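Local coordinates for heme-binding protein A (Haemophilus parasuis 29755, PDB 3TPA), which probably serves as a periplasmic solute-binding protein for glutathione uptake, despite a name that assigns it to heme, at residues A[275-280]-A[403-408]; A[290-295]-A[377-382]; A[299-304]-A[369-374]; A[352-357]-A[387-392]. The protein carries 1 engineered substitution. One frame throughout, in Å; residues are numbered along the deposited sequence. Where two conformers were deposited one is given.

Interaction 1 (A[275-280]-A[403-408]); sequences GLNTTK and GEFAAG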
loop_
_atom_site.group_PDB
_atom_site.type_symbol
_atom_site.label_atom_id
_atom_site.label_comp_id
_atom_site.label_asym_id
_atom_site.label_seq_id
_atom_site.Cartn_x
_atom_site.Cartn_y
_atom_site.Cartn_z
ATOM N N GLY A 275 2.102 20.043 -1.348
ATOM C CA GLY A 275 1.603 20.361 -0.020
ATOM C C GLY A 275 1.697 21.866 0.142
ATOM O O GLY A 275 2.620 22.475 -0.384
ATOM N N LEU A 276 0.735 22.464 0.841
ATOM C CA LEU A 276 0.779 23.885 1.152
ATOM C C LEU A 276 0.615 24.086 2.649
ATOM O O LEU A 276 -0.367 23.636 3.250
ATOM C CB LEU A 276 -0.332 24.623 0.406
ATOM C CG LEU A 276 -0.328 24.523 -1.120
ATOM C CD1 LEU A 276 -1.590 25.189 -1.720
ATOM C CD2 LEU A 276 0.934 25.160 -1.675
ATOM N N ASN A 277 1.566 24.774 3.262
ATOM C CA ASN A 277 1.499 25.005 4.699
ATOM C C ASN A 277 0.472 26.080 4.995
ATOM O O ASN A 277 0.754 27.262 4.852
ATOM C CB ASN A 277 2.853 25.449 5.195
ATOM C CG ASN A 277 2.892 25.623 6.676
ATOM O OD1 ASN A 277 1.856 25.727 7.331
ATOM N ND2 ASN A 277 4.097 25.658 7.227
ATOM N N THR A 278 -0.715 25.672 5.427
ATOM C CA THR A 278 -1.809 26.620 5.610
ATOM C C THR A 278 -1.677 27.541 6.836
ATOM O O THR A 278 -2.615 28.278 7.155
ATOM C CB THR A 278 -3.161 25.917 5.647
ATOM O OG1 THR A 278 -3.288 25.199 6.872
ATOM C CG2 THR A 278 -3.281 24.932 4.495
ATOM N N THR A 279 -0.526 27.509 7.514
ATOM C CA THR A 279 -0.275 28.437 8.621
ATOM C C THR A 279 0.631 29.575 8.184
ATOM O O THR A 279 0.888 30.494 8.947
ATOM C CB THR A 279 0.366 27.758 9.845
ATOM O OG1 THR A 279 1.674 27.263 9.498
ATOM C CG2 THR A 279 -0.514 26.621 10.354
ATOM N N LYS A 280 1.140 29.496 6.960
ATOM C CA LYS A 280 1.964 30.570 6.412
ATOM C C LYS A 280 1.081 31.743 6.012
ATOM O O LYS A 280 -0.075 31.554 5.634
ATOM C CB LYS A 280 2.772 30.075 5.219
ATOM C CG LYS A 280 3.900 29.123 5.599
ATOM C CD LYS A 280 5.055 29.852 6.261
ATOM C CE LYS A 280 6.298 28.978 6.227
ATOM N NZ LYS A 280 7.512 29.738 6.612
ATOM N N GLY A 403 6.291 22.293 10.212
ATOM C CA GLY A 403 5.672 23.488 9.647
ATOM C C GLY A 403 6.614 24.592 9.197
ATOM O O GLY A 403 6.205 25.741 9.056
ATOM N N GLU A 404 7.876 24.255 8.958
ATOM C CA GLU A 404 8.817 25.223 8.389
ATOM C C GLU A 404 8.635 25.479 6.890
ATOM O O GLU A 404 8.963 26.558 6.398
ATOM C CB GLU A 404 10.259 24.782 8.622
ATOM C CG GLU A 404 10.747 24.945 10.047
ATOM C CD GLU A 404 12.245 24.753 10.149
ATOM O OE1 GLU A 404 12.990 25.463 9.432
ATOM O OE2 GLU A 404 12.671 23.880 10.933
ATOM N N PHE A 405 8.137 24.493 6.153
ATOM C CA PHE A 405 8.029 24.648 4.704
ATOM C C PHE A 405 6.896 25.594 4.350
ATOM O O PHE A 405 6.055 25.934 5.208
ATOM C CB PHE A 405 7.783 23.297 4.026
ATOM C CG PHE A 405 6.357 22.833 4.109
ATOM C CD1 PHE A 405 5.580 22.726 2.965
ATOM C CD2 PHE A 405 5.787 22.538 5.335
ATOM C CE1 PHE A 405 4.254 22.307 3.034
ATOM C CE2 PHE A 405 4.466 22.128 5.419
ATOM C CZ PHE A 405 3.698 22.007 4.259
ATOM N N ALA A 406 6.898 26.022 3.084
ATOM C CA ALA A 406 5.818 26.809 2.496
ATOM C C ALA A 406 5.016 25.910 1.552
ATOM O O ALA A 406 3.886 25.506 1.861
ATOM C CB ALA A 406 6.391 28.009 1.730
ATOM N N ALA A 407 5.610 25.613 0.395
ATOM C CA ALA A 407 5.069 24.627 -0.542
ATOM C C ALA A 407 6.070 23.487 -0.702
ATOM O O ALA A 407 7.256 23.665 -0.439
ATOM C CB ALA A 407 4.788 25.270 -1.905
ATOM N N GLY A 408 5.605 22.325 -1.147
ATOM C CA GLY A 408 6.508 21.216 -1.394
ATOM C C GLY A 408 5.905 20.086 -2.204
ATOM O O GLY A 408 4.682 19.997 -2.390
HETATM O O HOH W 1 9.559 28.685 8.220
#

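Interaction 2 (A[290-295]-A[377-382]); sequences QALHHA and ADWAKI. Unlike the reference sequence in segment 290-295: Gln290 (reference Arg).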
loop_
_atom_site.group_PDB
_atom_site.type_symbol
_atom_site.label_atom_id
_atom_site.label_comp_id
_atom_site.label_asym_id
_atom_site.label_seq_id
_atom_site.Cartn_x
_atom_site.Cartn_y
_atom_site.Cartn_z
ATOM N N GLN A 290 -6.396 28.362 -3.834
ATOM C CA GLN A 290 -7.150 28.076 -5.055
ATOM C C GLN A 290 -6.435 28.620 -6.291
ATOM O O GLN A 290 -6.394 27.957 -7.331
ATOM C CB GLN A 290 -8.567 28.649 -4.957
ATOM C CG GLN A 290 -9.395 28.003 -3.854
ATOM C CD GLN A 290 -10.717 28.711 -3.625
ATOM O OE1 GLN A 290 -10.843 29.908 -3.890
ATOM N NE2 GLN A 290 -11.712 27.973 -3.136
ATOM N N ALA A 291 -5.846 29.812 -6.164
ATOM C CA ALA A 291 -5.056 30.398 -7.249
ATOM C C ALA A 291 -3.854 29.522 -7.657
ATOM O O ALA A 291 -3.629 29.258 -8.850
ATOM C CB ALA A 291 -4.589 31.820 -6.872
ATOM N N LEU A 292 -3.074 29.088 -6.675
ATOM C CA LEU A 292 -1.922 28.218 -6.939
ATOM C C LEU A 292 -2.356 26.920 -7.585
ATOM O O LEU A 292 -1.620 26.327 -8.369
ATOM C CB LEU A 292 -1.190 27.919 -5.637
ATOM C CG LEU A 292 -0.615 29.179 -5.008
ATOM C CD1 LEU A 292 0.083 28.862 -3.713
ATOM C CD2 LEU A 292 0.332 29.889 -6.005
ATOM N N HIS A 293 -3.565 26.483 -7.236
ATOM C CA HIS A 293 -4.161 25.249 -7.777
ATOM C C HIS A 293 -4.489 25.475 -9.258
ATOM O O HIS A 293 -4.141 24.662 -10.110
ATOM C CB HIS A 293 -5.405 24.869 -6.953
ATOM C CG HIS A 293 -5.819 23.440 -7.092
ATOM N ND1 HIS A 293 -6.347 22.705 -6.035
ATOM C CD2 HIS A 293 -5.778 22.598 -8.150
ATOM C CE1 HIS A 293 -6.612 21.484 -6.451
ATOM N NE2 HIS A 293 -6.277 21.389 -7.736
ATOM N N HIS A 294 -5.126 26.602 -9.567
ATOM C CA HIS A 294 -5.387 26.972 -10.961
ATOM C C HIS A 294 -4.110 27.113 -11.776
ATOM O O HIS A 294 -4.136 26.939 -12.982
ATOM C CB HIS A 294 -6.183 28.289 -11.070
ATOM C CG HIS A 294 -7.657 28.127 -10.885
ATOM N ND1 HIS A 294 -8.449 27.454 -11.789
ATOM C CD2 HIS A 294 -8.484 28.558 -9.908
ATOM C CE1 HIS A 294 -9.702 27.464 -11.371
ATOM N NE2 HIS A 294 -9.753 28.139 -10.239
ATOM N N ALA A 295 -3.004 27.448 -11.118
ATOM C CA ALA A 295 -1.734 27.645 -11.809
ATOM C C ALA A 295 -0.834 26.417 -11.725
ATOM O O ALA A 295 0.376 26.529 -11.854
ATOM C CB ALA A 295 -1.012 28.867 -11.267
ATOM N N ALA A 377 7.793 27.692 -12.800
ATOM C CA ALA A 377 7.691 28.510 -14.024
ATOM C C ALA A 377 6.303 29.087 -14.243
ATOM O O ALA A 377 6.163 30.238 -14.671
ATOM C CB ALA A 377 8.120 27.706 -15.265
ATOM N N ASP A 378 5.273 28.290 -13.975
ATOM C CA ASP A 378 3.898 28.778 -14.092
ATOM C C ASP A 378 3.567 29.736 -12.955
ATOM O O ASP A 378 2.986 30.798 -13.174
ATOM C CB ASP A 378 2.896 27.622 -14.146
ATOM C CG ASP A 378 2.926 26.896 -15.481
ATOM O OD1 ASP A 378 3.157 27.576 -16.500
ATOM O OD2 ASP A 378 2.730 25.659 -15.518
ATOM N N TRP A 379 3.940 29.375 -11.735
ATOM C CA TRP A 379 3.678 30.268 -10.618
ATOM C C TRP A 379 4.313 31.649 -10.855
ATOM O O TRP A 379 3.717 32.674 -10.533
ATOM C CB TRP A 379 4.137 29.656 -9.291
ATOM C CG TRP A 379 3.229 28.545 -8.758
ATOM C CD1 TRP A 379 2.161 27.970 -9.389
ATOM C CD2 TRP A 379 3.322 27.905 -7.478
ATOM N NE1 TRP A 379 1.603 26.996 -8.596
ATOM C CE2 TRP A 379 2.295 26.937 -7.416
ATOM C CE3 TRP A 379 4.188 28.045 -6.387
ATOM C CZ2 TRP A 379 2.097 26.124 -6.299
ATOM C CZ3 TRP A 379 4.003 27.228 -5.282
ATOM C CH2 TRP A 379 2.959 26.283 -5.245
ATOM N N ALA A 380 5.513 31.674 -11.427
ATOM C CA ALA A 380 6.207 32.940 -11.701
ATOM C C ALA A 380 5.388 33.854 -12.604
ATOM O O ALA A 380 5.340 35.071 -12.399
ATOM C CB ALA A 380 7.574 32.683 -12.323
ATOM N N LYS A 381 4.740 33.255 -13.598
ATOM C CA LYS A 381 3.899 33.995 -14.530
ATOM C C LYS A 381 2.715 34.701 -13.868
ATOM O O LYS A 381 2.141 35.611 -14.448
ATOM C CB LYS A 381 3.385 33.085 -15.644
ATOM C CG LYS A 381 4.465 32.545 -16.566
ATOM C CD LYS A 381 3.835 31.718 -17.678
ATOM C CE LYS A 381 4.476 30.346 -17.793
ATOM N NZ LYS A 381 3.726 29.443 -18.710
ATOM N N ILE A 382 2.331 34.289 -12.668
ATOM C CA ILE A 382 1.255 35.003 -11.971
ATOM C C ILE A 382 1.782 35.823 -10.802
ATOM O O ILE A 382 1.025 36.248 -9.942
ATOM C CB ILE A 382 0.115 34.082 -11.496
ATOM C CG1 ILE A 382 0.591 33.153 -10.373
ATOM C CG2 ILE A 382 -0.463 33.303 -12.663
ATOM C CD1 ILE A 382 -0.546 32.415 -9.687
HETATM O O HOH W 2 2.198 24.573 -13.186
#

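Interaction 3 (A[299-304]-A[369-374]); sequences KAIVDA and RRTAEI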
loop_
_atom_site.group_PDB
_atom_site.type_symbol
_atom_site.label_atom_id
_atom_site.label_comp_id
_atom_site.label_asym_id
_atom_site.label_seq_id
_atom_site.Cartn_x
_atom_site.Cartn_y
_atom_site.Cartn_z
ATOM N N LYS A 299 -1.512 18.143 -16.197
ATOM C CA LYS A 299 -1.246 17.343 -17.396
ATOM C C LYS A 299 0.223 17.459 -17.828
ATOM O O LYS A 299 0.846 16.458 -18.159
ATOM C CB LYS A 299 -2.151 17.760 -18.553
ATOM C CG LYS A 299 -1.979 16.920 -19.829
ATOM C CD LYS A 299 -2.637 17.600 -21.035
ATOM C CE LYS A 299 -2.612 16.715 -22.280
ATOM N NZ LYS A 299 -1.237 16.391 -22.759
ATOM N N ALA A 300 0.760 18.679 -17.819
ATOM C CA ALA A 300 2.185 18.895 -18.115
ATOM C C ALA A 300 3.078 18.105 -17.154
ATOM O O ALA A 300 4.024 17.467 -17.567
ATOM C CB ALA A 300 2.541 20.393 -18.038
ATOM N N ILE A 301 2.769 18.169 -15.864
ATOM C CA ILE A 301 3.564 17.467 -14.854
ATOM C C ILE A 301 3.567 15.966 -15.092
ATOM O O ILE A 301 4.617 15.337 -15.177
ATOM C CB ILE A 301 3.042 17.761 -13.429
ATOM C CG1 ILE A 301 3.229 19.241 -13.122
ATOM C CG2 ILE A 301 3.761 16.905 -12.385
ATOM C CD1 ILE A 301 2.594 19.689 -11.821
ATOM N N VAL A 302 2.380 15.395 -15.211
ATOM C CA VAL A 302 2.261 13.960 -15.410
ATOM C C VAL A 302 2.961 13.558 -16.690
ATOM O O VAL A 302 3.695 12.582 -16.716
ATOM C CB VAL A 302 0.781 13.524 -15.477
ATOM C CG1 VAL A 302 0.674 12.069 -15.900
ATOM C CG2 VAL A 302 0.107 13.748 -14.131
ATOM N N ASP A 303 2.739 14.327 -17.754
ATOM C CA ASP A 303 3.386 14.049 -19.043
ATOM C C ASP A 303 4.903 14.081 -18.960
ATOM O O ASP A 303 5.566 13.143 -19.402
ATOM C CB ASP A 303 2.887 15.014 -20.116
ATOM C CG ASP A 303 1.533 14.606 -20.676
ATOM O OD1 ASP A 303 1.097 13.470 -20.392
ATOM O OD2 ASP A 303 0.911 15.399 -21.408
ATOM N N ALA A 304 5.452 15.158 -18.398
ATOM C CA ALA A 304 6.905 15.292 -18.258
ATOM C C ALA A 304 7.533 14.344 -17.239
ATOM O O ALA A 304 8.600 13.779 -17.476
ATOM C CB ALA A 304 7.262 16.719 -17.901
ATOM N N ARG A 369 11.991 16.935 -8.621
ATOM C CA ARG A 369 12.734 18.107 -9.076
ATOM C C ARG A 369 12.073 18.730 -10.298
ATOM O O ARG A 369 11.874 19.939 -10.362
ATOM C CB ARG A 369 14.195 17.740 -9.374
ATOM C CG ARG A 369 15.040 18.860 -9.986
ATOM C CD ARG A 369 15.338 19.987 -9.008
ATOM N NE ARG A 369 15.895 19.510 -7.747
ATOM C CZ ARG A 369 16.376 20.312 -6.801
ATOM N NH1 ARG A 369 16.851 19.811 -5.673
ATOM N NH2 ARG A 369 16.379 21.623 -6.988
ATOM N N ARG A 370 11.730 17.895 -11.270
ATOM C CA ARG A 370 11.077 18.407 -12.478
ATOM C C ARG A 370 9.659 18.889 -12.199
ATOM O O ARG A 370 9.214 19.873 -12.776
ATOM C CB ARG A 370 11.069 17.375 -13.609
ATOM C CG ARG A 370 10.385 17.897 -14.878
ATOM C CD ARG A 370 11.263 18.918 -15.602
ATOM N NE ARG A 370 10.690 19.360 -16.870
ATOM C CZ ARG A 370 10.654 18.626 -17.981
ATOM N NH1 ARG A 370 11.148 17.394 -17.995
ATOM N NH2 ARG A 370 10.116 19.125 -19.083
ATOM N N THR A 371 8.945 18.181 -11.329
ATOM C CA THR A 371 7.652 18.641 -10.841
ATOM C C THR A 371 7.816 20.071 -10.316
ATOM O O THR A 371 7.129 20.992 -10.743
ATOM C CB THR A 371 7.139 17.744 -9.684
ATOM O OG1 THR A 371 7.062 16.379 -10.114
ATOM C CG2 THR A 371 5.757 18.204 -9.210
ATOM N N ALA A 372 8.757 20.258 -9.401
ATOM C CA ALA A 372 8.965 21.576 -8.807
ATOM C C ALA A 372 9.276 22.657 -9.855
ATOM O O ALA A 372 8.810 23.793 -9.749
ATOM C CB ALA A 372 10.074 21.515 -7.748
ATOM N N GLU A 373 10.084 22.309 -10.852
ATOM C CA GLU A 373 10.507 23.285 -11.862
ATOM C C GLU A 373 9.335 23.763 -12.709
ATOM O O GLU A 373 9.215 24.951 -13.016
ATOM C CB GLU A 373 11.597 22.689 -12.769
ATOM C CG GLU A 373 12.960 22.645 -12.127
ATOM C CD GLU A 373 13.959 21.823 -12.918
ATOM O OE1 GLU A 373 13.576 21.244 -13.958
ATOM O OE2 GLU A 373 15.131 21.746 -12.488
ATOM N N ILE A 374 8.476 22.831 -13.099
ATOM C CA ILE A 374 7.322 23.165 -13.939
ATOM C C ILE A 374 6.403 24.114 -13.190
ATOM O O ILE A 374 5.954 25.148 -13.709
ATOM C CB ILE A 374 6.537 21.893 -14.332
ATOM C CG1 ILE A 374 7.333 21.083 -15.357
ATOM C CG2 ILE A 374 5.149 22.244 -14.891
ATOM C CD1 ILE A 374 6.848 19.684 -15.504
HETATM O O HOH W 3 10.455 14.827 -19.291
#

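Interaction 4 (A[352-357]-A[387-392]); sequences ETEIWV and KLVTHE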
loop_
_atom_site.group_PDB
_atom_site.type_symbol
_atom_site.label_atom_id
_atom_site.label_comp_id
_atom_site.label_asym_id
_atom_site.label_seq_id
_atom_site.Cartn_x
_atom_site.Cartn_y
_atom_site.Cartn_z
ATOM N N GLU A 352 6.507 36.233 -2.498
ATOM C CA GLU A 352 7.620 35.307 -2.596
ATOM C C GLU A 352 7.367 34.127 -1.674
ATOM O O GLU A 352 6.771 34.271 -0.607
ATOM C CB GLU A 352 8.949 35.983 -2.227
ATOM C CG GLU A 352 9.321 37.207 -3.067
ATOM C CD GLU A 352 10.537 37.930 -2.502
ATOM O OE1 GLU A 352 10.617 38.074 -1.262
ATOM O OE2 GLU A 352 11.421 38.338 -3.286
ATOM N N THR A 353 7.834 32.958 -2.083
ATOM C CA THR A 353 7.632 31.744 -1.296
ATOM C C THR A 353 8.706 30.717 -1.667
ATOM O O THR A 353 9.690 31.060 -2.312
ATOM C CB THR A 353 6.202 31.177 -1.483
ATOM O OG1 THR A 353 5.993 30.088 -0.580
ATOM C CG2 THR A 353 5.975 30.703 -2.925
ATOM N N GLU A 354 8.526 29.469 -1.247
ATOM C CA GLU A 354 9.498 28.421 -1.518
ATOM C C GLU A 354 8.798 27.134 -1.901
ATOM O O GLU A 354 7.702 26.847 -1.430
ATOM C CB GLU A 354 10.348 28.127 -0.279
ATOM C CG GLU A 354 11.188 29.264 0.256
ATOM C CD GLU A 354 11.982 28.846 1.491
ATOM O OE1 GLU A 354 11.401 28.187 2.383
ATOM O OE2 GLU A 354 13.193 29.156 1.559
ATOM N N ILE A 355 9.441 26.350 -2.755
ATOM C CA ILE A 355 8.972 25.003 -3.040
ATOM C C ILE A 355 10.044 24.017 -2.586
ATOM O O ILE A 355 11.128 23.955 -3.161
ATOM C CB ILE A 355 8.684 24.790 -4.526
ATOM C CG1 ILE A 355 7.531 25.681 -5.000
ATOM C CG2 ILE A 355 8.365 23.318 -4.801
ATOM C CD1 ILE A 355 7.487 25.828 -6.522
ATOM N N TRP A 356 9.740 23.265 -1.537
ATOM C CA TRP A 356 10.646 22.247 -1.046
ATOM C C TRP A 356 10.631 21.021 -1.960
ATOM O O TRP A 356 9.606 20.354 -2.104
ATOM C CB TRP A 356 10.272 21.857 0.382
ATOM C CG TRP A 356 10.590 22.949 1.365
ATOM C CD1 TRP A 356 10.538 24.297 1.133
ATOM C CD2 TRP A 356 11.054 22.792 2.709
ATOM N NE1 TRP A 356 10.919 24.986 2.257
ATOM C CE2 TRP A 356 11.238 24.087 3.241
ATOM C CE3 TRP A 356 11.315 21.683 3.525
ATOM C CZ2 TRP A 356 11.682 24.305 4.551
ATOM C CZ3 TRP A 356 11.743 21.904 4.826
ATOM C CH2 TRP A 356 11.928 23.202 5.321
ATOM N N VAL A 357 11.773 20.737 -2.582
ATOM C CA VAL A 357 11.914 19.570 -3.464
ATOM C C VAL A 357 12.239 18.302 -2.668
ATOM O O VAL A 357 13.119 18.314 -1.814
ATOM C CB VAL A 357 13.007 19.803 -4.530
ATOM C CG1 VAL A 357 13.173 18.578 -5.425
ATOM C CG2 VAL A 357 12.690 21.034 -5.364
ATOM N N LYS A 387 11.261 30.055 -4.875
ATOM C CA LYS A 387 12.589 29.469 -4.978
ATOM C C LYS A 387 12.541 27.968 -4.675
ATOM O O LYS A 387 11.880 27.545 -3.727
ATOM C CB LYS A 387 13.523 30.167 -3.992
ATOM C CG LYS A 387 14.999 29.865 -4.199
ATOM C CD LYS A 387 15.857 30.726 -3.295
ATOM C CE LYS A 387 17.332 30.535 -3.582
ATOM N NZ LYS A 387 18.061 31.828 -3.457
ATOM N N LEU A 388 13.231 27.163 -5.480
ATOM C CA LEU A 388 13.345 25.732 -5.194
ATOM C C LEU A 388 14.333 25.535 -4.058
ATOM O O LEU A 388 15.426 26.091 -4.067
ATOM C CB LEU A 388 13.801 24.946 -6.424
ATOM C CG LEU A 388 12.889 25.039 -7.643
ATOM C CD1 LEU A 388 13.228 23.921 -8.611
ATOM C CD2 LEU A 388 11.444 24.949 -7.219
ATOM N N VAL A 389 13.936 24.739 -3.077
ATOM C CA VAL A 389 14.727 24.553 -1.868
ATOM C C VAL A 389 15.068 23.085 -1.696
ATOM O O VAL A 389 14.194 22.216 -1.754
ATOM C CB VAL A 389 13.977 25.058 -0.615
ATOM C CG1 VAL A 389 14.734 24.690 0.657
ATOM C CG2 VAL A 389 13.765 26.563 -0.700
ATOM N N THR A 390 16.349 22.822 -1.487
ATOM C CA THR A 390 16.869 21.466 -1.366
ATOM C C THR A 390 17.244 21.158 0.082
ATOM O O THR A 390 17.767 22.014 0.788
ATOM C CB THR A 390 18.106 21.300 -2.268
ATOM O OG1 THR A 390 17.748 21.586 -3.631
ATOM C CG2 THR A 390 18.666 19.890 -2.162
ATOM N N HIS A 391 16.967 19.934 0.518
ATOM C CA HIS A 391 17.246 19.499 1.883
ATOM C C HIS A 391 17.599 18.022 1.840
ATOM O O HIS A 391 17.207 17.326 0.908
ATOM C CB HIS A 391 15.996 19.654 2.775
ATOM C CG HIS A 391 15.724 21.056 3.227
ATOM N ND1 HIS A 391 16.491 21.694 4.181
ATOM C CD2 HIS A 391 14.759 21.932 2.871
ATOM C CE1 HIS A 391 16.021 22.912 4.375
ATOM N NE2 HIS A 391 14.968 23.082 3.595
ATOM N N GLU A 392 18.329 17.531 2.838
ATOM C CA GLU A 392 18.551 16.097 2.974
ATOM C C GLU A 392 17.261 15.437 3.446
ATOM O O GLU A 392 16.443 16.070 4.094
ATOM C CB GLU A 392 19.672 15.792 3.971
ATOM C CG GLU A 392 21.051 16.272 3.544
ATOM C CD GLU A 392 21.461 17.552 4.243
ATOM O OE1 GLU A 392 20.933 18.623 3.878
ATOM O OE2 GLU A 392 22.305 17.485 5.161
HETATM O O HOH W 4 15.870 18.363 -2.158
HETATM O O HOH W 5 13.582 20.261 0.020
#

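Interaction 1 (A[275-280]-A[403-408])
Asn277 ND2 is shared by two carbonyls just beyond the last turn of helix 393-401: it gives Phe405 O a sound bond of 2.8 Å, close to the amide plane, and Gly403 O a weak, strongly bent one. Two antiparallel strands of the mixed sheet begin to part here. The Asn277 side chain heads across to the other segment because CG stands anti to the backbone N (chi1 -176°). Its other end, OD1, forms an Asx turn with Thr279 N, and Thr279 OG1 joins it from the same face at 2.7 Å from OD1. An asparagine suits the place because one amide both donates across the gap and accepts within its own turn. Asn277 CB lies over one face of the Phe405 ring, 3.9 Å from its centroid, in a CH-pi contact. Gly403 closes the preceding helix with a Schellman motif, whose positive phi glycine adopts readily. The backbones join through Asn277 N and Ala406 O at 2.8 Å, then through the hydrogen-bonded pair Gly275 and Gly408. Beside these, Leu276 CD2 packs on Ala407 CB at 3.9 Å. At the outer end a water accepts from Lys280 NZ at 2.8 Å and donates to Glu404 O.

Interaction 2 (A[290-295]-A[377-382])
Leu292 and Trp379 form the tight half of this packing between the C-terminal ends of helix 286-294 and helix 368-381, the latter being the crossover helix of a beta-alpha-beta unit. Leu292 CD2 sits over one face of the indole, 3.9 Å from the centroid of the five-membered ring and only 14° off its normal. The two side chains cross at about a right angle, and the leucine's branched tip rests on the flat indole. Trp379 NE1 also donates to Leu292 O at 3.3 Å, reaching a lone pair in the carbonyl plane, though the oxygen is tilted 29° from the indole plane. Tryptophan thus supplies both an apolar face and a polar N-H to a buried site. Ala295, just past the helix end, is small enough for its CB to meet Trp379 CD1, at 3.8 Å, and Ile382 CD1 from roughly perpendicular directions. The isoleucine reaches it with CG1 between its backbone N and carbonyl carbon (chi1 68°). On the polar side the contact is looser and runs through water. Asp378 CB lies near Ala295 O, but their polar atoms are joined by a water that donates to both, while exposed Lys381 forms a salt bridge with the carboxylate, its NZ 2.9 Å from Asp378 OD1.

Interaction 3 (A[299-304]-A[369-374])
Ile301, Ala304, Thr371 and Ile374 make an apolar helix-helix contact on the flank of the six-stranded mixed sheet, with no direct hydrogen bond across it. The helix segments run roughly antiparallel, at 150°, with axes 9.7 Å apart. Ile374 wedges between the helix turns: its CG2 meets Ile301 CG1 at 4.0 Å, and its CD1 presses on Ala304 CB at 3.8 Å. A long branched residue suits this place because its two branches spread over Ile301 and Ala304. Deeper in, Ile301 CG2 touches both branches of Thr371, 4.0 Å from its CG2. The hydroxyl finds its polar partners elsewhere: Thr371 OG1 bonds back to Asn367 O, just before the helix, and to Asn365 ND2. Phe481 of strand 478-491 touches both Ile301 and Thr371, setting this edge of the pair against the sheet. Toward solvent, Ala304 CB lies over one face of the Arg370 guanidinium, 3.9 Å from CZ. The arginine chain bends at chi2 (74°) to bring that flat group over the small alanine. A water then donates to Ala304 O at 2.8 Å and accepts from Arg370 NH1. Neighbouring helices flanking a mixed sheet in this way are a feature of the alpha/beta lobes of bacterial solute-binding proteins.

Interaction 4 (A[352-357]-A[387-392])
Val389 and Val357 bury the most surface, with Trp356 close behind, where strands 351-356 and 384-389 lie side by side, parallel and twisted by 37°. Val389 is held to the neighbouring strand by both its N and its O: the N donates to Ile355 O at 2.9 Å, and the O accepts from Val357 N at 3.0 Å. With CG1 anti to the backbone N (chi1 172°), its two methyls divide their work. CG1 lies over one face of the Trp356 five-membered ring, offset toward the rim, while CG2 touches the carboxylate of Glu354, 3.5 Å from OE2. A beta-branched residue is well suited to fill two such sites from a strand. On that same indole face His391 NE2 approaches to 3.5 Å from CH2, the ring planes inclined at 38°. The indole is held at its edge by a nearly straight bond from Trp356 NE1 to Glu354 OE1, which it meets from above the carboxylate plane. Val357 points toward the other segment, where its CG2 packs on Leu388 CB at 4.2 Å and Ala372 of helix 368-381 covers both residues. A water donates to both Val357 O and Val389 O. Parallel strands joined through a helix packed on one face are the beta-alpha-beta crossover.

In the fold
Interactions 1 and 4 belong to one sheet: strand 407-413 pairs with strand 351-356 through Ala407 O to Trp356 N at 2.7 Å, a probable hydrogen bond, and the two centres lie 11 Å apart. Helix 368-381 supplies one side of both interactions 2 and 3, whose centres are 13 Å apart, so its two ends dock on successive helices, 286-294 and 298-306. Trp379 ties interaction 2 to the sheet, its CH2 3.9 Å from Ala407 CB and its CZ3 3.9 Å from Ile355 CG1. Interactions 3 and 4 meet where Ala372 CB packs 3.6 Å from Val357 CG2. All four lie on the same side of the chain's centre, in one mixed sheet and the helices packed on it.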